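Long-range contact in putative oxidoreductase (Yersinia pestis, PDB 3KUX), which is a putative oxidoreductase that probably binds a nicotinamide dinucleotide in its Rossmann domain and transfers hydride to or from a substrate not yet identified: residues A[10-15]-A[72-77]. Residues are numbered along the deposited sequence; the frame is centred on the assembly and turned at random.
Sequences VGLLGY and VIPTPN
Val72 N donates to Gly11 O over 3.0 Å, with an N-H...O angle of 159°. Two residues on from Gly11, Leu13 N donates to Val72 O at 3.2 Å, but its angle of 134° marks this second bond as weak. Gly11 and Leu13 thus bracket Val72, the pattern of a parallel bridge with Leu12 as its partner; the end-to-end directions of 10-13 and 72-75 differ by 8°. These are strands 8-13 and 70-73, neighbours at the centre of the six-stranded parallel sheet (order 3-2-1-4-5-6) of an NAD-binding Rossmann fold, with 33-39 flanking the first and 93-96 the second. Gly14, just past the strand's end and with a positive phi, opens the turn that corresponds to the GxGxxG fingerprint of this fold, with Ser19 at the place of its third glycine, and leads into helix 17-28. Leu12 and Val72 project from the same face of the sheet, and Leu12 CD1 meets Pro74 CG at 3.8 Å; Ser19 of helix 17-28 touches both Leu12 and Pro74. Val10 CG1 touches Val72 CG1 at 4.1 Å, the two side chains crossing at about a right angle. The other face carries Leu13 and Ile73, which lie side by side and point the same way, with Leu83 of helix 80-89 against both. With CG1 anti to its carbonyl carbon and beside the backbone N, Ile73 brings this branch to Leu13 CD2. Past the end of strand 70-73, Thr75 CG2 packs 3.4 Å from Leu13 O, whereas Thr75 OG1 is hydrogen-bonded to Thr79 OG1.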
loop_
_atom_site.group_PDB
_atom_site.type_symbol
_atom_site.label_atom_id
_atom_site.label_comp_id
_atom_site.label_asym_id
_atom_site.label_seq_id
_atom_site.Cartn_x
_atom_site.Cartn_y
_atom_site.Cartn_z
ATOM N N VAL A 10 -10.774 18.427 1.331
ATOM C CA VAL A 10 -10.878 16.978 1.446
ATOM C C VAL A 10 -11.837 16.539 2.550
ATOM O O VAL A 10 -11.917 17.169 3.605
ATOM C CB VAL A 10 -9.502 16.354 1.727
ATOM C CG1 VAL A 10 -9.609 14.844 1.757
ATOM C CG2 VAL A 10 -8.491 16.800 0.682
ATOM N N GLY A 11 -12.558 15.452 2.296
ATOM C CA GLY A 11 -13.432 14.847 3.299
ATOM C C GLY A 11 -12.965 13.450 3.681
ATOM O O GLY A 11 -12.906 12.553 2.840
ATOM N N LEU A 12 -12.623 13.270 4.952
ATOM C CA LEU A 12 -12.163 11.976 5.446
ATOM C C LEU A 12 -13.318 11.217 6.093
ATOM O O LEU A 12 -14.143 11.809 6.789
ATOM C CB LEU A 12 -11.027 12.170 6.450
ATOM C CG LEU A 12 -10.414 10.923 7.085
ATOM C CD1 LEU A 12 -9.819 10.019 6.032
ATOM C CD2 LEU A 12 -9.355 11.321 8.100
ATOM N N LEU A 13 -13.374 9.909 5.864
ATOM C CA LEU A 13 -14.480 9.095 6.361
ATOM C C LEU A 13 -14.102 8.250 7.578
ATOM O O LEU A 13 -13.392 7.249 7.459
ATOM C CB LEU A 13 -15.025 8.201 5.243
ATOM C CG LEU A 13 -16.124 8.802 4.361
ATOM C CD1 LEU A 13 -15.835 10.247 4.008
ATOM C CD2 LEU A 13 -16.327 7.964 3.108
ATOM N N GLY A 14 -14.583 8.662 8.747
ATOM C CA GLY A 14 -14.318 7.938 9.986
ATOM C C GLY A 14 -12.957 8.257 10.573
ATOM O O GLY A 14 -12.127 8.891 9.924
ATOM N N TYR A 15 -12.729 7.824 11.810
ATOM C CA TYR A 15 -11.434 8.026 12.451
ATOM C C TYR A 15 -10.843 6.709 12.947
ATOM O O TYR A 15 -10.458 6.582 14.115
ATOM C CB TYR A 15 -11.533 9.036 13.597
ATOM C CG TYR A 15 -10.237 9.775 13.848
ATOM C CD1 TYR A 15 -9.933 10.938 13.153
ATOM C CD2 TYR A 15 -9.309 9.301 14.767
ATOM C CE1 TYR A 15 -8.746 11.612 13.371
ATOM C CE2 TYR A 15 -8.119 9.969 14.993
ATOM C CZ TYR A 15 -7.843 11.123 14.293
ATOM O OH TYR A 15 -6.661 11.793 14.516
ATOM N N VAL A 72 -11.782 10.525 0.964
ATOM C CA VAL A 72 -10.969 9.336 1.218
ATOM C C VAL A 72 -11.753 8.345 2.063
ATOM O O VAL A 72 -12.424 8.722 3.025
ATOM C CB VAL A 72 -9.610 9.654 1.893
ATOM C CG1 VAL A 72 -8.931 10.844 1.216
ATOM C CG2 VAL A 72 -9.799 9.918 3.371
ATOM N N ILE A 73 -11.666 7.075 1.692
ATOM C CA ILE A 73 -12.485 6.051 2.303
ATOM C C ILE A 73 -11.627 4.931 2.877
ATOM O O ILE A 73 -11.255 3.997 2.164
ATOM C CB ILE A 73 -13.497 5.497 1.285
ATOM C CG1 ILE A 73 -14.369 6.642 0.758
ATOM C CG2 ILE A 73 -14.342 4.391 1.906
ATOM C CD1 ILE A 73 -15.151 6.315 -0.494
ATOM N N PRO A 74 -11.286 5.041 4.169
ATOM C CA PRO A 74 -10.517 4.044 4.891
ATOM C C PRO A 74 -11.364 3.298 5.918
ATOM O O PRO A 74 -10.823 2.771 6.888
ATOM C CB PRO A 74 -9.483 4.900 5.622
ATOM C CG PRO A 74 -10.204 6.206 5.886
ATOM C CD PRO A 74 -11.396 6.285 4.949
ATOM N N THR A 75 -12.676 3.261 5.712
ATOM C CA THR A 75 -13.580 2.588 6.645
ATOM C C THR A 75 -13.494 1.071 6.500
ATOM O O THR A 75 -12.608 0.563 5.812
ATOM C CB THR A 75 -15.039 3.040 6.443
ATOM O OG1 THR A 75 -15.378 2.953 5.054
ATOM C CG2 THR A 75 -15.227 4.476 6.915
ATOM N N PRO A 76 -14.412 0.340 7.156
ATOM C CA PRO A 76 -14.456 -1.122 7.060
ATOM C C PRO A 76 -14.646 -1.601 5.620
ATOM O O PRO A 76 -15.358 -0.966 4.840
ATOM C CB PRO A 76 -15.675 -1.493 7.908
ATOM C CG PRO A 76 -15.830 -0.358 8.862
ATOM C CD PRO A 76 -15.419 0.862 8.096
ATOM N N ASN A 77 -14.014 -2.724 5.293
ATOM C CA ASN A 77 -13.960 -3.248 3.926
ATOM C C ASN A 77 -15.282 -3.244 3.162
ATOM O O ASN A 77 -15.314 -2.930 1.970
ATOM C CB ASN A 77 -13.396 -4.671 3.932
ATOM C CG ASN A 77 -12.231 -4.832 4.885
ATOM O OD1 ASN A 77 -11.912 -3.927 5.656
ATOM N ND2 ASN A 77 -11.591 -5.992 4.840
#